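Local coordinates for putative methylthioribose-1-phosphate isomerase (Archaeoglobus fulgidus, PDB 1T5O), which probably catalyses the interconversion of methylthioribose-1-phosphate and methylthioribulose-1-phosphate in the methionine biosynthesis pathway, at residues 127-130 and 131-135; 190-193 and 194-197. All blocks are in the same frame, centred on the assembly; numbering follows the deposited sequence.

Contact 1: 127-130 and 131-135; sequences EEDV and ERNRK
Asp129 and Arg132, one turn apart on helix 111-141, form a salt bridge in which Asp129 OD2 meets Arg132 NH1 at 2.8 Å. The hydrogen bond within it is weak and bent, 128° at the proton, and the carboxylate and guanidinium planes stand 44° apart. A bend at chi3 (-78°) folds the arginine back over its own helix, laying one face of the guanidinium on Asp129 CA, with Arg132 NH2 3.4 Å from Asp129 CB. An alanine in place of Arg132 would probably leave Asp129 OD2 without its cationic mate and uncover the helix backbone at Asp129 CA. Two waters add bridges. One donates to Asp129 OD2 and, at 2.8 Å, to Asn133 OD1; the other is held by Arg134 NH2 and more weakly by Glu127 OE2. Further polar atoms bond to other parts of the chain: Asp129 OD1 accepts from Val162 N, Asn133 ND2 donates to Asp163 O, and Glu127 OE1 pairs with Arg4, while Arg132 NH2 has a long, weak ion pair with Glu51. A methyl group meets a charged plane where Val130 CG1 lies over one face of the Arg134 guanidinium, set toward its rim and 3.9 Å from Arg134 NH2. Glu128 and Glu131 lie side by side, pointing the same way, though the placement of the Glu131 side chain is doubtful. Backbone bonds repeat at i to i+4: Glu131 N to Glu127 O, Asn133 N to Asp129 O and Arg134 N to Val130 O, each 3.0 Å. The whole is an alpha-helical i/i+3 and i/i+4 network, its buried Asp129 and Asn133 joining the long helix 111-141 to the loop at Thr161, Val162 and Asp163.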
ATOM      1  N   GLU A 127     -10.998  14.781 -29.862  1.00 26.78           N
ATOM      2  CA  GLU A 127     -10.474  13.991 -30.971  1.00 25.64           C
ATOM      3  C   GLU A 127      -8.945  14.074 -31.012  1.00 25.75           C
ATOM      4  O   GLU A 127      -8.254  13.093 -31.319  1.00 24.11           O
ATOM      5  CB  GLU A 127     -11.033  14.539 -32.285  1.00 29.02           C
ATOM      6  CG  GLU A 127     -10.474  13.890 -33.519  1.00 31.84           C
ATOM      7  CD  GLU A 127     -10.907  12.445 -33.654  1.00 35.16           C
ATOM      8  OE1 GLU A 127     -11.770  11.995 -32.863  1.00 37.18           O
ATOM      9  OE2 GLU A 127     -10.387  11.762 -34.555  1.00 36.25           O
ATOM     10  N   GLU A 128      -8.424  15.271 -30.758  1.00 24.55           N
ATOM     11  CA  GLU A 128      -6.983  15.467 -30.746  1.00 25.61           C
ATOM     12  C   GLU A 128      -6.339  14.696 -29.598  1.00 24.83           C
ATOM     13  O   GLU A 128      -5.233  14.201 -29.742  1.00 23.39           O
ATOM     14  CB  GLU A 128      -6.659  16.944 -30.632  1.00 27.79           C
ATOM     15  CG  GLU A 128      -7.124  17.723 -31.848  1.00 29.83           C
ATOM     16  CD  GLU A 128      -6.771  19.190 -31.743  1.00 33.70           C
ATOM     17  OE1 GLU A 128      -6.782  19.727 -30.615  1.00 30.74           O
ATOM     18  OE2 GLU A 128      -6.493  19.796 -32.797  1.00 35.80           O
ATOM     19  N   ASP A 129      -7.023  14.588 -28.455  1.00 25.99           N
ATOM     20  CA  ASP A 129      -6.446  13.816 -27.357  1.00 26.88           C
ATOM     21  C   ASP A 129      -6.350  12.346 -27.768  1.00 25.24           C
ATOM     22  O   ASP A 129      -5.356  11.655 -27.497  1.00 23.39           O
ATOM     23  CB  ASP A 129      -7.283  13.907 -26.086  1.00 29.44           C
ATOM     24  CG  ASP A 129      -6.688  13.061 -24.962  1.00 34.44           C
ATOM     25  OD1 ASP A 129      -7.412  12.198 -24.391  1.00 36.31           O
ATOM     26  OD2 ASP A 129      -5.478  13.260 -24.666  1.00 35.04           O
ATOM     27  N   VAL A 130      -7.391  11.847 -28.422  1.00 25.84           N
ATOM     28  CA  VAL A 130      -7.356  10.443 -28.832  1.00 25.13           C
ATOM     29  C   VAL A 130      -6.203  10.220 -29.817  1.00 25.31           C
ATOM     30  O   VAL A 130      -5.431   9.262 -29.679  1.00 23.50           O
ATOM     31  CB  VAL A 130      -8.691  10.009 -29.479  1.00 24.95           C
ATOM     32  CG1 VAL A 130      -8.653   8.523 -29.826  1.00 25.88           C
ATOM     33  CG2 VAL A 130      -9.850  10.290 -28.509  1.00 26.29           C
ATOM     34  N   GLU A 131      -6.076  11.114 -30.792  1.00 25.53           N
ATOM     35  CA  GLU A 131      -5.018  10.991 -31.796  1.00 27.55           C
ATOM     36  C   GLU A 131      -3.629  11.060 -31.157  1.00 25.09           C
ATOM     37  O   GLU A 131      -2.749  10.280 -31.512  1.00 24.05           O
ATOM     38  CB  GLU A 131      -5.199  12.056 -32.909  1.00 29.10           C
ATOM     39  CG  GLU A 131      -5.202  13.515 -32.487  1.00 38.27           C
ATOM     40  CD  GLU A 131      -5.632  14.483 -33.628  1.00 42.48           C
ATOM     41  OE1 GLU A 131      -5.035  15.597 -33.741  1.00 44.35           O
ATOM     42  OE2 GLU A 131      -6.566  14.130 -34.396  1.00 42.53           O
ATOM     43  N   ARG A 132      -3.446  11.982 -30.209  1.00 24.53           N
ATOM     44  CA  ARG A 132      -2.184  12.127 -29.467  1.00 25.05           C
ATOM     45  C   ARG A 132      -1.779  10.831 -28.734  1.00 22.53           C
ATOM     46  O   ARG A 132      -0.613  10.441 -28.731  1.00 20.18           O
ATOM     47  CB  ARG A 132      -2.303  13.229 -28.398  1.00 29.81           C
ATOM     48  CG  ARG A 132      -1.798  14.578 -28.838  1.00 37.76           C
ATOM     49  CD  ARG A 132      -1.714  15.612 -27.693  1.00 41.42           C
ATOM     50  NE  ARG A 132      -3.011  16.193 -27.330  1.00 47.02           N
ATOM     51  CZ  ARG A 132      -3.733  15.808 -26.280  1.00 50.26           C
ATOM     52  NH1 ARG A 132      -3.289  14.838 -25.475  1.00 50.88           N
ATOM     53  NH2 ARG A 132      -4.904  16.386 -26.028  1.00 50.67           N
ATOM     54  N   ASN A 133      -2.749  10.195 -28.093  1.00 21.50           N
ATOM     55  CA  ASN A 133      -2.498   8.962 -27.340  1.00 23.25           C
ATOM     56  C   ASN A 133      -2.160   7.797 -28.246  1.00 22.56           C
ATOM     57  O   ASN A 133      -1.298   6.997 -27.909  1.00 23.59           O
ATOM     58  CB  ASN A 133      -3.705   8.616 -26.458  1.00 21.76           C
ATOM     59  CG  ASN A 133      -3.872   9.602 -25.330  1.00 24.69           C
ATOM     60  OD1 ASN A 133      -2.900  10.226 -24.926  1.00 25.29           O
ATOM     61  ND2 ASN A 133      -5.096   9.756 -24.816  1.00 23.86           N
ATOM     62  N   ARG A 134      -2.834   7.698 -29.398  1.00 23.04           N
ATOM     63  CA  ARG A 134      -2.542   6.625 -30.359  1.00 25.43           C
ATOM     64  C   ARG A 134      -1.141   6.830 -30.961  1.00 23.94           C
ATOM     65  O   ARG A 134      -0.390   5.874 -31.175  1.00 22.68           O
ATOM     66  CB  ARG A 134      -3.558   6.604 -31.515  1.00 26.70           C
ATOM     67  CG  ARG A 134      -4.981   6.145 -31.179  1.00 33.23           C
ATOM     68  CD  ARG A 134      -5.678   5.913 -32.516  1.00 36.33           C
ATOM     69  NE  ARG A 134      -7.133   5.991 -32.514  1.00 40.84           N
ATOM     70  CZ  ARG A 134      -7.820   6.765 -33.352  1.00 39.92           C
ATOM     71  NH1 ARG A 134      -7.182   7.516 -34.239  1.00 39.81           N
ATOM     72  NH2 ARG A 134      -9.139   6.796 -33.302  1.00 41.14           N
ATOM     73  N   LYS A 135      -0.795   8.080 -31.259  1.00 24.59           N
ATOM     74  CA  LYS A 135       0.524   8.360 -31.844  1.00 24.23           C
ATOM     75  C   LYS A 135       1.606   8.022 -30.788  1.00 23.47           C
ATOM     76  O   LYS A 135       2.611   7.361 -31.089  1.00 20.20           O
ATOM     77  CB  LYS A 135       0.608   9.836 -32.262  1.00 24.09           C
ATOM     78  CG  LYS A 135       1.914  10.178 -32.932  1.00 28.00           C
ATOM     79  CD  LYS A 135       1.858  11.507 -33.670  1.00 32.47           C
ATOM     80  CE  LYS A 135       2.878  11.533 -34.814  1.00 34.01           C
ATOM     81  NZ  LYS A 135       2.935  12.899 -35.432  1.00 39.40           N
TER
HETATM   82  O   HOH W   1     -10.980   8.453 -35.319  1.00 24.17           O
HETATM   83  O   HOH W   2      -2.948  12.545 -23.306  1.00 36.08           O

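Contact 2: 190-193 and 194-197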
ATOM      1  N   PRO A 190      -3.659   5.571  -1.530  1.00 20.21           N
ATOM      2  CA  PRO A 190      -4.777   5.109  -0.694  1.00 21.36           C
ATOM      3  C   PRO A 190      -6.145   5.124  -1.406  1.00 23.87           C
ATOM      4  O   PRO A 190      -7.146   4.746  -0.802  1.00 22.20           O
ATOM      5  CB  PRO A 190      -4.748   6.088   0.477  1.00 20.93           C
ATOM      6  CG  PRO A 190      -4.465   7.376  -0.232  1.00 22.05           C
ATOM      7  CD  PRO A 190      -3.325   6.973  -1.199  1.00 21.89           C
ATOM      8  N   LEU A 191      -6.195   5.557  -2.668  1.00 21.55           N
ATOM      9  CA  LEU A 191      -7.467   5.615  -3.392  1.00 23.98           C
ATOM     10  C   LEU A 191      -7.732   4.439  -4.311  1.00 22.23           C
ATOM     11  O   LEU A 191      -8.808   4.352  -4.901  1.00 22.77           O
ATOM     12  CB  LEU A 191      -7.557   6.920  -4.198  1.00 28.16           C
ATOM     13  CG  LEU A 191      -8.598   7.942  -3.726  1.00 31.67           C
ATOM     14  CD1 LEU A 191      -8.688   7.950  -2.206  1.00 32.95           C
ATOM     15  CD2 LEU A 191      -8.249   9.333  -4.267  1.00 31.58           C
ATOM     16  N   ASN A 192      -6.749   3.548  -4.442  1.00 21.25           N
ATOM     17  CA  ASN A 192      -6.861   2.339  -5.264  1.00 21.25           C
ATOM     18  C   ASN A 192      -7.232   2.501  -6.731  1.00 23.05           C
ATOM     19  O   ASN A 192      -8.061   1.735  -7.270  1.00 21.01           O
ATOM     20  CB  ASN A 192      -7.854   1.362  -4.638  1.00 22.05           C
ATOM     21  CG  ASN A 192      -7.307   0.713  -3.397  1.00 24.15           C
ATOM     22  OD1 ASN A 192      -7.128   1.373  -2.354  1.00 23.83           O
ATOM     23  ND2 ASN A 192      -7.010  -0.581  -3.494  1.00 23.55           N
ATOM     24  N   GLN A 193      -6.620   3.466  -7.394  1.00 22.66           N
ATOM     25  CA  GLN A 193      -6.906   3.650  -8.812  1.00 22.66           C
ATOM     26  C   GLN A 193      -6.459   2.432  -9.623  1.00 22.68           C
ATOM     27  O   GLN A 193      -7.040   2.128 -10.667  1.00 21.47           O
ATOM     28  CB  GLN A 193      -6.209   4.907  -9.328  1.00 22.29           C
ATOM     29  CG  GLN A 193      -6.787   6.184  -8.707  1.00 25.29           C
ATOM     30  CD  GLN A 193      -5.944   6.723  -7.541  1.00 28.72           C
ATOM     31  OE1 GLN A 193      -5.220   5.972  -6.852  1.00 25.00           O
ATOM     32  NE2 GLN A 193      -6.035   8.031  -7.321  1.00 25.81           N
ATOM     33  N   GLY A 194      -5.412   1.760  -9.147  1.00 23.00           N
ATOM     34  CA  GLY A 194      -4.889   0.587  -9.832  1.00 20.44           C
ATOM     35  C   GLY A 194      -5.833  -0.603  -9.811  1.00 22.10           C
ATOM     36  O   GLY A 194      -6.055  -1.259 -10.839  1.00 21.70           O
ATOM     37  N   SER A 195      -6.419  -0.895  -8.657  1.00 21.40           N
ATOM     38  CA  SER A 195      -7.323  -2.046  -8.583  1.00 22.60           C
ATOM     39  C   SER A 195      -8.724  -1.712  -9.106  1.00 23.37           C
ATOM     40  O   SER A 195      -9.351  -2.528  -9.787  1.00 23.59           O
ATOM     41  CB  SER A 195      -7.416  -2.554  -7.141  1.00 20.98           C
ATOM     42  OG  SER A 195      -7.909  -1.532  -6.297  1.00 24.67           O
ATOM     43  N   ARG A 196      -9.198  -0.513  -8.797  1.00 21.69           N
ATOM     44  CA  ARG A 196     -10.513  -0.067  -9.218  1.00 24.47           C
ATOM     45  C   ARG A 196     -10.648   0.261 -10.706  1.00 24.95           C
ATOM     46  O   ARG A 196     -11.585  -0.174 -11.363  1.00 25.27           O
ATOM     47  CB  ARG A 196     -10.925   1.178  -8.426  1.00 23.00           C
ATOM     48  CG  ARG A 196     -11.147   0.924  -6.955  1.00 27.98           C
ATOM     49  CD  ARG A 196     -12.188   1.874  -6.406  1.00 31.17           C
ATOM     50  NE  ARG A 196     -11.902   3.194  -6.889  1.00 36.53           N
ATOM     51  CZ  ARG A 196     -12.721   3.949  -7.612  1.00 36.76           C
ATOM     52  NH1 ARG A 196     -13.944   3.546  -7.956  1.00 35.76           N
ATOM     53  NH2 ARG A 196     -12.263   5.098  -8.052  1.00 33.86           N
ATOM     54  N   LEU A 197      -9.686   1.006 -11.229  1.00 24.09           N
ATOM     55  CA  LEU A 197      -9.744   1.471 -12.603  1.00 22.92           C
ATOM     56  C   LEU A 197      -8.866   0.727 -13.606  1.00 22.90           C
ATOM     57  O   LEU A 197      -9.352   0.272 -14.632  1.00 20.24           O
ATOM     58  CB  LEU A 197      -9.429   2.974 -12.605  1.00 18.74           C
ATOM     59  CG  LEU A 197     -10.223   3.781 -11.546  1.00 20.17           C
ATOM     60  CD1 LEU A 197      -9.879   5.284 -11.596  1.00 20.83           C
ATOM     61  CD2 LEU A 197     -11.735   3.617 -11.789  1.00 21.59           C
TER
HETATM   62  O   HOH W   3      -9.676   5.122  -7.402  1.00 27.85           O
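The guanidinium of Arg196 has Leu191 O at its edge, near its plane, and a water lying in that plane joins the two. The water accepts from Arg196 NH2 at 2.7 Å and donates to Leu191 O at 2.8 Å, linking the arginine to the loop ahead of its helix; a bend at chi3 (-45°) turns the group back toward this carbonyl. Leu197 CD2 lies over one face, set toward the rim, and Arg196 NH1 has weak bonds to the carbonyls of Gln17 and Leu20. The Asn192 amide bonds within its plane: Ser195 OG receives an N-H of Asn192 ND2 at 3.1 Å, nearly straight at 161°. The same amide is gripped from outside, ND2 by Glu187 and OD1 by Arg189, which fixes its rotation. Asn192 is at the N-cap position of helix 193-204, in the loop that follows strand 182-186 of the Rossmann-like sheet, but its side chain makes no capping bond. Gln193, the first residue of the helix, is predicted to bind substrate, its side chain near that of Lys244. In the backbone, Asn192 O accepts from Arg196 N at 2.9 Å, and Leu197 N bonds to Gln193 O at 2.9 Å; residues 194-197 include a wider pi-type turn. Ser195 OG, placed between its backbone N and carbonyl carbon (chi1 60°), is also hydrogen-bonded to Ile297 O of the second subunit, which carries this turn into the dimer interface.

Contacts 1 and 2 follow one another along the chain and lie on opposite sides of its centre; their centres are 24 Å apart, their nearest atoms about 15 Å, and they do not touch. Contact 2 is part of the predicted substrate site; contact 1 lies farther from it. Contact 2 contains Gln193, a predicted substrate-binding residue, whose side chain is about 4 Å from that of Lys244, while the side chain of Leu197 comes within about 3 Å of that of Arg45. In contact 1 the side chain of Asp129 is about 8 Å from that of Ala47, at the other end of the same predicted binding segment, Arg45 to Ala47.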